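Local coordinates for protein gluconate kinase (Lactobacillus acidophilus, PDB 3LL3) that probably phosphorylates a sugar or sugar acid at the expense of ATP, as an FGGY-family carbohydrate kinase that binds ATP and D-xylulose, at residues 165-176 with 205-216. Residues are numbered along the deposited sequence; the frame is centred on the assembly and turned at random.
Sequences LTGKLVTDTTMA and PKIAQPTKVIFP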
ATOM      1  N   LEU A 165     -37.306  32.837  12.506  1.00 30.38           N
ATOM      2  CA  LEU A 165     -38.630  32.449  13.011  1.00 31.89           C
ATOM      3  C   LEU A 165     -39.163  33.270  14.199  1.00 33.77           C
ATOM      4  O   LEU A 165     -40.376  33.483  14.308  1.00 33.83           O
ATOM      5  CB  LEU A 165     -38.671  30.950  13.351  1.00 29.34           C
ATOM      6  CG  LEU A 165     -38.578  29.999  12.162  1.00 28.97           C
ATOM      7  CD1 LEU A 165     -38.395  28.552  12.654  1.00 27.71           C
ATOM      8  CD2 LEU A 165     -39.809  30.107  11.276  1.00 30.85           C
ATOM      9  N   THR A 166     -38.270  33.708  15.089  1.00 31.44           N
ATOM     10  CA  THR A 166     -38.690  34.294  16.359  1.00 33.42           C
ATOM     11  C   THR A 166     -38.109  35.672  16.623  1.00 34.12           C
ATOM     12  O   THR A 166     -38.486  36.312  17.598  1.00 35.07           O
ATOM     13  CB  THR A 166     -38.239  33.436  17.555  1.00 33.80           C
ATOM     14  OG1 THR A 166     -36.805  33.468  17.649  1.00 31.14           O
ATOM     15  CG2 THR A 166     -38.736  31.992  17.422  1.00 32.29           C
ATOM     16  N   GLY A 167     -37.157  36.105  15.801  1.00 32.34           N
ATOM     17  CA  GLY A 167     -36.474  37.360  16.055  1.00 32.01           C
ATOM     18  C   GLY A 167     -35.519  37.285  17.243  1.00 36.01           C
ATOM     19  O   GLY A 167     -34.996  38.302  17.690  1.00 33.53           O
ATOM     20  N   LYS A 168     -35.279  36.079  17.754  1.00 34.41           N
ATOM     21  CA  LYS A 168     -34.327  35.897  18.850  1.00 31.43           C
ATOM     22  C   LYS A 168     -33.024  35.228  18.377  1.00 31.28           C
ATOM     23  O   LYS A 168     -33.032  34.402  17.465  1.00 31.21           O
ATOM     24  CB  LYS A 168     -34.974  35.128  20.001  1.00 33.80           C
ATOM     25  CG  LYS A 168     -36.098  35.908  20.695  1.00 37.06           C
ATOM     26  CD  LYS A 168     -36.686  35.166  21.890  1.00 39.10           C
ATOM     27  CE  LYS A 168     -37.524  36.110  22.759  1.00 43.09           C
ATOM     28  NZ  LYS A 168     -38.785  36.546  22.087  1.00 41.51           N
ATOM     29  N   LEU A 169     -31.910  35.626  18.981  1.00 26.93           N
ATOM     30  CA  LEU A 169     -30.606  35.059  18.682  1.00 31.71           C
ATOM     31  C   LEU A 169     -30.112  34.281  19.886  1.00 31.38           C
ATOM     32  O   LEU A 169     -29.563  34.864  20.821  1.00 30.12           O
ATOM     33  CB  LEU A 169     -29.591  36.156  18.355  1.00 30.72           C
ATOM     34  CG  LEU A 169     -29.413  36.533  16.887  1.00 35.21           C
ATOM     35  CD1 LEU A 169     -28.265  37.538  16.720  1.00 38.23           C
ATOM     36  CD2 LEU A 169     -29.147  35.300  16.059  1.00 34.68           C
ATOM     37  N   VAL A 170     -30.285  32.960  19.844  1.00 27.99           N
ATOM     38  CA  VAL A 170     -29.890  32.102  20.945  1.00 27.43           C
ATOM     39  C   VAL A 170     -29.221  30.838  20.407  1.00 26.73           C
ATOM     40  O   VAL A 170     -29.663  30.280  19.400  1.00 25.25           O
ATOM     41  CB  VAL A 170     -31.108  31.685  21.766  1.00 29.60           C
ATOM     42  CG1 VAL A 170     -30.684  30.815  22.935  1.00 27.81           C
ATOM     43  CG2 VAL A 170     -31.871  32.929  22.258  1.00 32.77           C
ATOM     44  N   THR A 171     -28.149  30.413  21.059  1.00 25.04           N
ATOM     45  CA  THR A 171     -27.528  29.120  20.742  1.00 26.75           C
ATOM     46  C   THR A 171     -27.586  28.201  21.968  1.00 26.22           C
ATOM     47  O   THR A 171     -27.721  28.681  23.100  1.00 29.04           O
ATOM     48  CB  THR A 171     -26.072  29.292  20.238  1.00 28.72           C
ATOM     49  OG1 THR A 171     -25.603  28.056  19.687  1.00 27.42           O
ATOM     50  CG2 THR A 171     -25.138  29.741  21.365  1.00 26.41           C
ATOM     51  N   ASP A 172     -27.514  26.887  21.770  1.00 23.85           N
ATOM     52  CA  ASP A 172     -27.494  26.003  22.924  1.00 24.73           C
ATOM     53  C   ASP A 172     -26.045  25.674  23.241  1.00 22.36           C
ATOM     54  O   ASP A 172     -25.164  25.853  22.407  1.00 24.21           O
ATOM     55  CB  ASP A 172     -28.266  24.703  22.664  1.00 23.97           C
ATOM     56  CG  ASP A 172     -27.557  23.808  21.658  1.00 25.06           C
ATOM     57  OD1 ASP A 172     -26.951  22.789  22.065  1.00 26.16           O
ATOM     58  OD2 ASP A 172     -27.599  24.137  20.452  1.00 25.29           O
ATOM     59  N   THR A 173     -25.813  25.195  24.451  1.00 21.99           N
ATOM     60  CA  THR A 173     -24.488  24.819  24.904  1.00 23.24           C
ATOM     61  C   THR A 173     -23.754  23.881  23.917  1.00 23.96           C
ATOM     62  O   THR A 173     -22.581  24.069  23.674  1.00 21.10           O
ATOM     63  CB  THR A 173     -24.565  24.122  26.269  1.00 24.88           C
ATOM     64  OG1 THR A 173     -25.263  24.961  27.206  1.00 26.22           O
ATOM     65  CG2 THR A 173     -23.186  23.814  26.783  1.00 24.40           C
ATOM     66  N   THR A 174     -24.433  22.866  23.369  1.00 23.45           N
ATOM     67  CA  THR A 174     -23.727  21.876  22.530  1.00 22.92           C
ATOM     68  C   THR A 174     -23.274  22.504  21.219  1.00 23.49           C
ATOM     69  O   THR A 174     -22.300  22.064  20.604  1.00 23.71           O
ATOM     70  CB  THR A 174     -24.594  20.624  22.189  1.00 23.02           C
ATOM     71  OG1 THR A 174     -25.514  20.958  21.147  1.00 23.21           O
ATOM     72  CG2 THR A 174     -25.354  20.125  23.401  1.00 20.92           C
HETATM   73  N   MSE A 175     -23.985  23.539  20.787  1.00 22.96           N
HETATM   74  CA  MSE A 175     -23.627  24.219  19.548  1.00 23.24           C
HETATM   75  C   MSE A 175     -22.510  25.251  19.800  1.00 22.64           C
HETATM   76  O   MSE A 175     -21.626  25.425  18.971  1.00 23.68           O
HETATM   77  CB  MSE A 175     -24.858  24.873  18.919  1.00 23.43           C
HETATM   78  CG  MSE A 175     -24.618  25.403  17.530  1.00 25.73           C
HETATM   79 SE   MSE A 175     -24.191  24.045  16.185  1.00 46.13          SE
HETATM   80  CE  MSE A 175     -25.872  23.022  16.255  1.00 23.42           C
ATOM     81  N   ALA A 176     -22.561  25.924  20.945  1.00 23.33           N
ATOM     82  CA  ALA A 176     -21.480  26.813  21.357  1.00 24.87           C
ATOM     83  C   ALA A 176     -20.196  25.976  21.494  1.00 25.85           C
ATOM     84  O   ALA A 176     -19.089  26.458  21.226  1.00 24.17           O
ATOM     85  CB  ALA A 176     -21.827  27.491  22.674  1.00 23.73           C
ATOM     86  N   PRO A 205     -24.481  34.864  19.905  1.00 31.99           N
ATOM     87  CA  PRO A 205     -25.784  34.547  20.502  1.00 28.17           C
ATOM     88  C   PRO A 205     -25.635  34.320  21.999  1.00 28.37           C
ATOM     89  O   PRO A 205     -24.556  33.948  22.447  1.00 29.18           O
ATOM     90  CB  PRO A 205     -26.161  33.216  19.829  1.00 30.38           C
ATOM     91  CG  PRO A 205     -25.264  33.101  18.616  1.00 30.83           C
ATOM     92  CD  PRO A 205     -24.009  33.821  18.979  1.00 29.74           C
ATOM     93  N   LYS A 206     -26.700  34.521  22.766  1.00 29.62           N
ATOM     94  CA  LYS A 206     -26.709  34.070  24.151  1.00 31.72           C
ATOM     95  C   LYS A 206     -26.779  32.541  24.193  1.00 27.23           C
ATOM     96  O   LYS A 206     -27.299  31.917  23.271  1.00 27.50           O
ATOM     97  CB  LYS A 206     -27.896  34.674  24.903  1.00 32.74           C
ATOM     98  CG  LYS A 206     -27.637  36.103  25.354  1.00 40.49           C
ATOM     99  CD  LYS A 206     -28.917  36.809  25.777  1.00 47.76           C
ATOM    100  CE  LYS A 206     -28.607  38.087  26.556  1.00 51.11           C
ATOM    101  NZ  LYS A 206     -28.040  37.771  27.902  1.00 54.04           N
ATOM    102  N   ILE A 207     -26.253  31.951  25.263  1.00 27.91           N
ATOM    103  CA  ILE A 207     -26.212  30.493  25.404  1.00 28.96           C
ATOM    104  C   ILE A 207     -27.306  30.009  26.357  1.00 27.20           C
ATOM    105  O   ILE A 207     -27.438  30.526  27.467  1.00 28.83           O
ATOM    106  CB  ILE A 207     -24.837  30.023  25.934  1.00 29.44           C
ATOM    107  CG1 ILE A 207     -23.718  30.596  25.074  1.00 30.18           C
ATOM    108  CG2 ILE A 207     -24.760  28.488  25.931  1.00 29.73           C
ATOM    109  CD1 ILE A 207     -22.329  30.444  25.674  1.00 31.18           C
ATOM    110  N   ALA A 208     -28.105  29.043  25.917  1.00 26.26           N
ATOM    111  CA  ALA A 208     -29.090  28.418  26.792  1.00 30.18           C
ATOM    112  C   ALA A 208     -29.032  26.894  26.676  1.00 28.15           C
ATOM    113  O   ALA A 208     -28.266  26.363  25.866  1.00 25.90           O
ATOM    114  CB  ALA A 208     -30.490  28.917  26.469  1.00 29.11           C
ATOM    115  N   GLN A 209     -29.847  26.207  27.479  1.00 29.44           N
ATOM    116  CA  GLN A 209     -29.976  24.735  27.403  1.00 28.87           C
ATOM    117  C   GLN A 209     -30.760  24.315  26.164  1.00 29.15           C
ATOM    118  O   GLN A 209     -31.634  25.056  25.692  1.00 28.20           O
ATOM    119  CB  GLN A 209     -30.736  24.165  28.606  1.00 32.35           C
ATOM    120  CG  GLN A 209     -30.344  24.681  29.975  1.00 40.19           C
ATOM    121  CD  GLN A 209     -31.458  24.436  30.990  1.00 48.73           C
ATOM    122  OE1 GLN A 209     -32.144  23.407  30.941  1.00 50.13           O
ATOM    123  NE2 GLN A 209     -31.657  25.386  31.900  1.00 50.08           N
ATOM    124  N   PRO A 210     -30.467  23.109  25.640  1.00 28.20           N
ATOM    125  CA  PRO A 210     -31.155  22.530  24.475  1.00 26.78           C
ATOM    126  C   PRO A 210     -32.671  22.481  24.608  1.00 25.49           C
ATOM    127  O   PRO A 210     -33.349  22.543  23.586  1.00 23.95           O
ATOM    128  CB  PRO A 210     -30.586  21.107  24.397  1.00 22.87           C
ATOM    129  CG  PRO A 210     -29.181  21.265  24.922  1.00 25.52           C
ATOM    130  CD  PRO A 210     -29.289  22.310  26.035  1.00 25.37           C
ATOM    131  N   THR A 211     -33.186  22.386  25.830  1.00 26.15           N
ATOM    132  CA  THR A 211     -34.619  22.253  26.045  1.00 26.45           C
ATOM    133  C   THR A 211     -35.332  23.608  26.127  1.00 28.98           C
ATOM    134  O   THR A 211     -36.554  23.663  26.260  1.00 25.05           O
ATOM    135  CB  THR A 211     -34.919  21.472  27.341  1.00 27.97           C
ATOM    136  OG1 THR A 211     -34.061  21.941  28.388  1.00 28.66           O
ATOM    137  CG2 THR A 211     -34.683  19.962  27.138  1.00 26.43           C
ATOM    138  N   LYS A 212     -34.576  24.698  26.061  1.00 27.64           N
ATOM    139  CA  LYS A 212     -35.189  26.014  26.218  1.00 28.65           C
ATOM    140  C   LYS A 212     -36.222  26.308  25.131  1.00 28.10           C
ATOM    141  O   LYS A 212     -35.977  26.090  23.949  1.00 27.93           O
ATOM    142  CB  LYS A 212     -34.145  27.133  26.254  1.00 29.13           C
ATOM    143  CG  LYS A 212     -34.823  28.519  26.368  1.00 29.92           C
ATOM    144  CD  LYS A 212     -34.068  29.469  27.258  1.00 36.26           C
ATOM    145  CE  LYS A 212     -34.867  30.773  27.459  1.00 41.05           C
ATOM    146  NZ  LYS A 212     -34.265  31.646  28.507  1.00 47.36           N
ATOM    147  N   VAL A 213     -37.376  26.808  25.542  1.00 28.32           N
ATOM    148  CA  VAL A 213     -38.428  27.169  24.602  1.00 31.07           C
ATOM    149  C   VAL A 213     -38.176  28.584  24.109  1.00 30.81           C
ATOM    150  O   VAL A 213     -38.085  29.510  24.907  1.00 30.39           O
ATOM    151  CB  VAL A 213     -39.818  27.120  25.264  1.00 31.16           C
ATOM    152  CG1 VAL A 213     -40.879  27.566  24.276  1.00 35.05           C
ATOM    153  CG2 VAL A 213     -40.131  25.710  25.779  1.00 30.58           C
ATOM    154  N   ILE A 214     -38.033  28.741  22.797  1.00 30.59           N
ATOM    155  CA  ILE A 214     -37.867  30.048  22.186  1.00 30.21           C
ATOM    156  C   ILE A 214     -39.225  30.483  21.624  1.00 36.65           C
ATOM    157  O   ILE A 214     -39.721  29.888  20.665  1.00 35.05           O
ATOM    158  CB  ILE A 214     -36.858  30.015  21.043  1.00 31.00           C
ATOM    159  CG1 ILE A 214     -35.603  29.200  21.419  1.00 30.46           C
ATOM    160  CG2 ILE A 214     -36.486  31.437  20.639  1.00 32.65           C
ATOM    161  CD1 ILE A 214     -34.899  29.665  22.663  1.00 30.38           C
ATOM    162  N   PHE A 215     -39.808  31.523  22.229  1.00 38.03           N
ATOM    163  CA  PHE A 215     -41.195  31.908  21.999  1.00 39.84           C
ATOM    164  C   PHE A 215     -41.278  33.432  21.926  1.00 43.62           C
ATOM    165  O   PHE A 215     -40.498  34.124  22.586  1.00 45.67           O
ATOM    166  CB  PHE A 215     -42.046  31.407  23.174  1.00 43.91           C
ATOM    167  CG  PHE A 215     -43.523  31.276  22.870  1.00 46.72           C
ATOM    168  CD1 PHE A 215     -44.016  30.170  22.185  1.00 43.57           C
ATOM    169  CD2 PHE A 215     -44.428  32.247  23.303  1.00 48.47           C
ATOM    170  CE1 PHE A 215     -45.381  30.044  21.915  1.00 44.66           C
ATOM    171  CE2 PHE A 215     -45.799  32.122  23.040  1.00 46.87           C
ATOM    172  CZ  PHE A 215     -46.274  31.027  22.346  1.00 45.76           C
ATOM    173  N   PRO A 216     -42.206  33.967  21.113  1.00 41.92           N
ATOM    174  CA  PRO A 216     -43.093  33.236  20.209  1.00 40.35           C
ATOM    175  C   PRO A 216     -42.552  33.220  18.797  1.00 37.55           C
ATOM    176  O   PRO A 216     -41.619  33.946  18.491  1.00 36.59           O
ATOM    177  CB  PRO A 216     -44.375  34.082  20.218  1.00 41.89           C
ATOM    178  CG  PRO A 216     -44.079  35.301  21.091  1.00 43.57           C
ATOM    179  CD  PRO A 216     -42.600  35.381  21.207  1.00 43.99           C
TER
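Strands 170-172 and 206-208 pair as a short parallel two-stranded sheet, their axes 42° apart: T171 N bonds to K206 O at 2.8 Å, A208 N bonds to T171 O at 2.9 Å, and T173 N continues the ladder to A208 O. On one face, V170 lays CG1 against the CB of A208, 4.0 Å away; the small alanine lets the branched valine close in. On the other, T171 CG2 lies between I207 CG1 and P205 CB. With OG1 anti to the backbone N (chi1 -168°), T171 keeps this methyl on its neighbours while the hydroxyl bonds to E159. I207 also sets CG2 crosswise over T173, and its CD1 reaches the CB of A176. D172 ends the strand as N-cap of helix 173-176: OD1 accepts from T174 OG1 on its syn lone pair and by weak bonds from T174 N and M175 N, while OD2 forms a salt bridge with K158. Farther along, I214 CG2 packs against both T166 OG1, at 3.6 Å, and the aliphatic CD of K168, at 3.9 Å. The long lysine then bends at chi4 to bring NZ within 3.0 Å of F215 O, tilted 30° from the carbonyl plane. T166 OG1 accepts from K168 N, an ST turn at the helix end, where G167, the first residue to leave helical geometry, has the positive phi that favours glycine; OG1 also bonds to I162 O. A valine at T166 would probably leave K168 N without this acceptor and the turn less firmly set. Helix 157-166 flanks the pair, meeting P205 through E159 and L169 through F163, while P210, K212 and I214 bond by their backbones to strand 232-238 at the border of the N-terminal domain's central sheet.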